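PDB 2HZG: mandelate racemase/muconate lactonizing enzyme/Enolase superfamily from Rhodobacter sphaeroides, which belongs to the enolase superfamily, whose members pair an N-terminal capping domain with a metal-binding TIM-barrel-like domain, and carries a bound sodium ion. Local coordinates for residues 207-215 against 237-248. Numbering follows the deposited sequence.
Sequences DVEAAAARL and AHAALAGRGARV
A237 opens the contact by receiving V208, whose CG2 lies 3.8 Å from A237 CB, while the other branch of the valine, CG1, is directed at A240. One turn on, L241 is the knob of a knobs-into-holes contact, set among V208, A211, A212 and L215. With CG anti to the backbone N (chi1 -167°), L241 sends CD1 against the backbone of the facing helix, 3.5 Å from A212 N, and both methyls touch A211 CB. R244 then reaches back over the outer side of this apolar patch. Bends at chi2 and chi3 bring the R244 guanidinium over A212 CB, which lies 3.5 Å from R244 NH2 and covers one face, and present NH1 and NH2 to the carboxylate of E209. R244 NH1 donates to the syn side of E209 OE2 over 2.9 Å, tilted out of the carboxylate plane. NH2 bonds weakly to OE2 and approaches OE1 at a doubtfully short distance; the two planes are 27° apart, so this solvent-exposed salt bridge is twisted rather than coplanar. The aliphatic root of R244 serves too, its CB touching L215 CD1. Beyond G245, which departs from helical backbone angles with positive phi, A246 CB and V248 CG1 both pack on L215 CD2, the latter at 3.6 Å. D219 accepts from the backbone N of R247 and V248, tying the chain after G245 to helix 215-220. The axes of the short segments 208-212 and 237-242 approach to 9.8 Å at 38°, the side-by-side packing of outer helices that follow neighbouring parallel strands, 195-199 and 225-227, in the TIM-barrel-like domain of the enolase superfamily.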
ATOM      1  N   ASP A 207     -18.813   4.910   6.324  1.00 18.45           N
ATOM      2  CA  ASP A 207     -20.164   5.251   6.781  1.00 18.13           C
ATOM      3  C   ASP A 207     -20.835   6.165   5.745  1.00 18.30           C
ATOM      4  O   ASP A 207     -20.735   7.414   5.823  1.00 17.56           O
ATOM      5  CB  ASP A 207     -20.060   5.899   8.152  1.00 18.20           C
ATOM      6  CG  ASP A 207     -21.399   6.027   8.869  1.00 18.69           C
ATOM      7  OD1 ASP A 207     -22.471   5.983   8.237  1.00 19.50           O
ATOM      8  OD2 ASP A 207     -21.356   6.217  10.092  1.00 21.13           O
ATOM      9  N   VAL A 208     -21.457   5.538   4.743  1.00 17.96           N
ATOM     10  CA  VAL A 208     -22.136   6.268   3.671  1.00 18.15           C
ATOM     11  C   VAL A 208     -23.195   7.215   4.251  1.00 18.66           C
ATOM     12  O   VAL A 208     -23.337   8.362   3.791  1.00 18.04           O
ATOM     13  CB  VAL A 208     -22.767   5.334   2.615  1.00 18.34           C
ATOM     14  CG1 VAL A 208     -23.535   6.141   1.558  1.00 17.63           C
ATOM     15  CG2 VAL A 208     -21.675   4.485   1.940  1.00 18.12           C
ATOM     16  N   GLU A 209     -23.941   6.739   5.249  1.00 17.64           N
ATOM     17  CA  GLU A 209     -25.033   7.538   5.785  1.00 17.99           C
ATOM     18  C   GLU A 209     -24.543   8.775   6.542  1.00 16.80           C
ATOM     19  O   GLU A 209     -25.116   9.836   6.376  1.00 16.83           O
ATOM     20  CB  GLU A 209     -26.003   6.682   6.610  1.00 18.65           C
ATOM     21  CG  GLU A 209     -26.619   5.505   5.782  1.00 23.01           C
ATOM     22  CD  GLU A 209     -27.398   5.978   4.543  1.00 28.73           C
ATOM     23  OE1 GLU A 209     -28.093   7.020   4.602  1.00 32.51           O
ATOM     24  OE2 GLU A 209     -27.308   5.317   3.488  1.00 34.13           O
ATOM     25  N   ALA A 210     -23.486   8.640   7.350  1.00 16.49           N
ATOM     26  CA  ALA A 210     -22.846   9.805   8.009  1.00 16.45           C
ATOM     27  C   ALA A 210     -22.378  10.849   6.983  1.00 16.48           C
ATOM     28  O   ALA A 210     -22.577  12.044   7.177  1.00 17.00           O
ATOM     29  CB  ALA A 210     -21.694   9.369   8.891  1.00 14.89           C
ATOM     30  N   ALA A 211     -21.764  10.390   5.893  1.00 16.75           N
ATOM     31  CA  ALA A 211     -21.324  11.276   4.815  1.00 16.84           C
ATOM     32  C   ALA A 211     -22.517  11.917   4.107  1.00 16.72           C
ATOM     33  O   ALA A 211     -22.537  13.141   3.857  1.00 15.96           O
ATOM     34  CB  ALA A 211     -20.457  10.505   3.809  1.00 17.30           C
ATOM     35  N   ALA A 212     -23.514  11.093   3.784  1.00 16.18           N
ATOM     36  CA  ALA A 212     -24.702  11.561   3.082  1.00 16.72           C
ATOM     37  C   ALA A 212     -25.395  12.658   3.874  1.00 17.07           C
ATOM     38  O   ALA A 212     -25.976  13.552   3.280  1.00 16.69           O
ATOM     39  CB  ALA A 212     -25.694  10.392   2.800  1.00 16.70           C
ATOM     40  N   ALA A 213     -25.289  12.608   5.205  1.00 17.72           N
ATOM     41  CA  ALA A 213     -25.980  13.572   6.080  1.00 19.13           C
ATOM     42  C   ALA A 213     -25.428  15.010   5.930  1.00 19.60           C
ATOM     43  O   ALA A 213     -26.082  15.988   6.335  1.00 19.91           O
ATOM     44  CB  ALA A 213     -25.898  13.111   7.552  1.00 17.96           C
ATOM     45  N   ARG A 214     -24.229  15.125   5.353  1.00 19.44           N
ATOM     46  CA  ARG A 214     -23.596  16.426   5.073  1.00 19.28           C
ATOM     47  C   ARG A 214     -23.961  16.978   3.711  1.00 19.00           C
ATOM     48  O   ARG A 214     -23.643  18.109   3.411  1.00 19.02           O
ATOM     49  CB  ARG A 214     -22.063  16.329   5.121  1.00 19.20           C
ATOM     50  CG  ARG A 214     -21.447  16.460   6.478  1.00 19.09           C
ATOM     51  CD  ARG A 214     -21.570  15.169   7.320  1.00 17.84           C
ATOM     52  NE  ARG A 214     -21.012  15.382   8.655  1.00 16.70           N
ATOM     53  CZ  ARG A 214     -21.156  14.557   9.691  1.00 15.99           C
ATOM     54  NH1 ARG A 214     -21.851  13.428   9.570  1.00 14.23           N
ATOM     55  NH2 ARG A 214     -20.587  14.861  10.852  1.00 16.30           N
ATOM     56  N   LEU A 215     -24.592  16.187   2.861  1.00 19.05           N
ATOM     57  CA  LEU A 215     -24.842  16.644   1.506  1.00 18.95           C
ATOM     58  C   LEU A 215     -25.730  17.917   1.384  1.00 19.83           C
ATOM     59  O   LEU A 215     -25.418  18.804   0.571  1.00 18.99           O
ATOM     60  CB  LEU A 215     -25.341  15.497   0.606  1.00 19.86           C
ATOM     61  CG  LEU A 215     -24.376  14.331   0.302  1.00 18.22           C
ATOM     62  CD1 LEU A 215     -25.094  13.223  -0.461  1.00 18.00           C
ATOM     63  CD2 LEU A 215     -23.149  14.815  -0.488  1.00 16.81           C
ATOM     64  N   ALA A 237     -18.554   2.568  -1.436  1.00 15.42           N
ATOM     65  CA  ALA A 237     -19.005   3.687  -0.592  1.00 14.66           C
ATOM     66  C   ALA A 237     -19.033   5.017  -1.384  1.00 15.08           C
ATOM     67  O   ALA A 237     -20.027   5.760  -1.323  1.00 15.42           O
ATOM     68  CB  ALA A 237     -18.149   3.804   0.655  1.00 14.08           C
ATOM     69  N   HIS A 238     -17.956   5.314  -2.114  1.00 14.97           N
ATOM     70  CA  HIS A 238     -17.884   6.498  -2.989  1.00 15.90           C
ATOM     71  C   HIS A 238     -19.032   6.538  -4.001  1.00 15.93           C
ATOM     72  O   HIS A 238     -19.708   7.566  -4.163  1.00 15.30           O
ATOM     73  CB  HIS A 238     -16.550   6.528  -3.747  1.00 15.95           C
ATOM     74  CG  HIS A 238     -15.394   7.034  -2.943  1.00 16.75           C
ATOM     75  ND1 HIS A 238     -14.704   6.243  -2.048  1.00 17.70           N
ATOM     76  CD2 HIS A 238     -14.779   8.242  -2.929  1.00 17.99           C
ATOM     77  CE1 HIS A 238     -13.719   6.945  -1.514  1.00 17.91           C
ATOM     78  NE2 HIS A 238     -13.736   8.156  -2.039  1.00 17.33           N
ATOM     79  N   ALA A 239     -19.239   5.411  -4.687  1.00 16.02           N
ATOM     80  CA  ALA A 239     -20.299   5.287  -5.675  1.00 16.50           C
ATOM     81  C   ALA A 239     -21.678   5.476  -5.026  1.00 17.04           C
ATOM     82  O   ALA A 239     -22.530   6.158  -5.581  1.00 17.31           O
ATOM     83  CB  ALA A 239     -20.220   3.904  -6.406  1.00 15.94           C
ATOM     84  N   ALA A 240     -21.900   4.856  -3.871  1.00 17.53           N
ATOM     85  CA  ALA A 240     -23.176   5.041  -3.135  1.00 18.82           C
ATOM     86  C   ALA A 240     -23.436   6.525  -2.809  1.00 19.05           C
ATOM     87  O   ALA A 240     -24.529   7.037  -3.039  1.00 20.12           O
ATOM     88  CB  ALA A 240     -23.198   4.189  -1.862  1.00 17.78           C
ATOM     89  N   LEU A 241     -22.425   7.214  -2.291  1.00 19.31           N
ATOM     90  CA  LEU A 241     -22.543   8.633  -1.968  1.00 19.48           C
ATOM     91  C   LEU A 241     -22.863   9.480  -3.206  1.00 20.63           C
ATOM     92  O   LEU A 241     -23.744  10.353  -3.168  1.00 21.14           O
ATOM     93  CB  LEU A 241     -21.259   9.141  -1.292  1.00 18.61           C
ATOM     94  CG  LEU A 241     -21.352  10.529  -0.623  1.00 18.03           C
ATOM     95  CD1 LEU A 241     -22.392  10.528   0.505  1.00 15.73           C
ATOM     96  CD2 LEU A 241     -19.984  10.959  -0.085  1.00 14.12           C
ATOM     97  N   ALA A 242     -22.141   9.224  -4.293  1.00 21.58           N
ATOM     98  CA  ALA A 242     -22.336   9.933  -5.547  1.00 23.19           C
ATOM     99  C   ALA A 242     -23.732   9.717  -6.147  1.00 24.51           C
ATOM    100  O   ALA A 242     -24.188  10.544  -6.923  1.00 25.27           O
ATOM    101  CB  ALA A 242     -21.260   9.531  -6.552  1.00 23.00           C
ATOM    102  N   GLY A 243     -24.395   8.617  -5.796  1.00 25.36           N
ATOM    103  CA  GLY A 243     -25.723   8.307  -6.342  1.00 26.78           C
ATOM    104  C   GLY A 243     -26.889   8.905  -5.569  1.00 27.35           C
ATOM    105  O   GLY A 243     -28.037   8.685  -5.922  1.00 28.02           O
ATOM    106  N   ARG A 244     -26.606   9.658  -4.510  1.00 27.66           N
ATOM    107  CA  ARG A 244     -27.660  10.256  -3.694  1.00 27.57           C
ATOM    108  C   ARG A 244     -28.267  11.521  -4.304  1.00 27.18           C
ATOM    109  O   ARG A 244     -29.190  12.091  -3.739  1.00 27.56           O
ATOM    110  CB  ARG A 244     -27.159  10.529  -2.274  1.00 27.43           C
ATOM    111  CG  ARG A 244     -26.552   9.313  -1.620  1.00 29.61           C
ATOM    112  CD  ARG A 244     -27.604   8.261  -1.294  1.00 32.33           C
ATOM    113  NE  ARG A 244     -28.005   8.452   0.082  1.00 36.27           N
ATOM    114  CZ  ARG A 244     -27.738   7.616   1.073  1.00 36.83           C
ATOM    115  NH1 ARG A 244     -27.103   6.475   0.849  1.00 37.84           N
ATOM    116  NH2 ARG A 244     -28.146   7.922   2.290  1.00 39.27           N
ATOM    117  N   GLY A 245     -27.748  11.970  -5.432  1.00 26.68           N
ATOM    118  CA  GLY A 245     -28.375  13.073  -6.157  1.00 26.76           C
ATOM    119  C   GLY A 245     -28.012  14.499  -5.759  1.00 26.23           C
ATOM    120  O   GLY A 245     -28.616  15.445  -6.266  1.00 26.75           O
ATOM    121  N   ALA A 246     -27.007  14.665  -4.894  1.00 25.36           N
ATOM    122  CA  ALA A 246     -26.544  16.005  -4.499  1.00 24.03           C
ATOM    123  C   ALA A 246     -25.869  16.720  -5.670  1.00 23.51           C
ATOM    124  O   ALA A 246     -25.471  16.085  -6.644  1.00 22.80           O
ATOM    125  CB  ALA A 246     -25.612  15.920  -3.302  1.00 23.59           C
ATOM    126  N   ARG A 247     -25.751  18.046  -5.593  1.00 23.10           N
ATOM    127  CA  ARG A 247     -25.047  18.785  -6.647  1.00 23.00           C
ATOM    128  C   ARG A 247     -23.524  18.694  -6.450  1.00 21.53           C
ATOM    129  O   ARG A 247     -22.788  18.587  -7.414  1.00 20.44           O
ATOM    130  CB  ARG A 247     -25.469  20.257  -6.702  1.00 23.44           C
ATOM    131  CG  ARG A 247     -26.975  20.502  -7.001  1.00 29.15           C
ATOM    132  CD  ARG A 247     -27.226  21.988  -7.381  1.00 36.21           C
ATOM    133  NE  ARG A 247     -26.278  22.838  -6.665  1.00 41.49           N
ATOM    134  CZ  ARG A 247     -26.515  23.423  -5.490  1.00 44.48           C
ATOM    135  NH1 ARG A 247     -27.711  23.288  -4.907  1.00 42.87           N
ATOM    136  NH2 ARG A 247     -25.548  24.153  -4.907  1.00 43.51           N
ATOM    137  N   VAL A 248     -23.078  18.767  -5.196  1.00 20.80           N
ATOM    138  CA  VAL A 248     -21.663  18.622  -4.858  1.00 19.95           C
ATOM    139  C   VAL A 248     -21.152  17.310  -5.454  1.00 20.26           C
ATOM    140  O   VAL A 248     -21.787  16.249  -5.320  1.00 20.48           O
ATOM    141  CB  VAL A 248     -21.422  18.701  -3.322  1.00 20.13           C
ATOM    142  CG1 VAL A 248     -22.129  17.561  -2.575  1.00 18.61           C
ATOM    143  CG2 VAL A 248     -19.922  18.743  -2.982  1.00 17.86           C
TER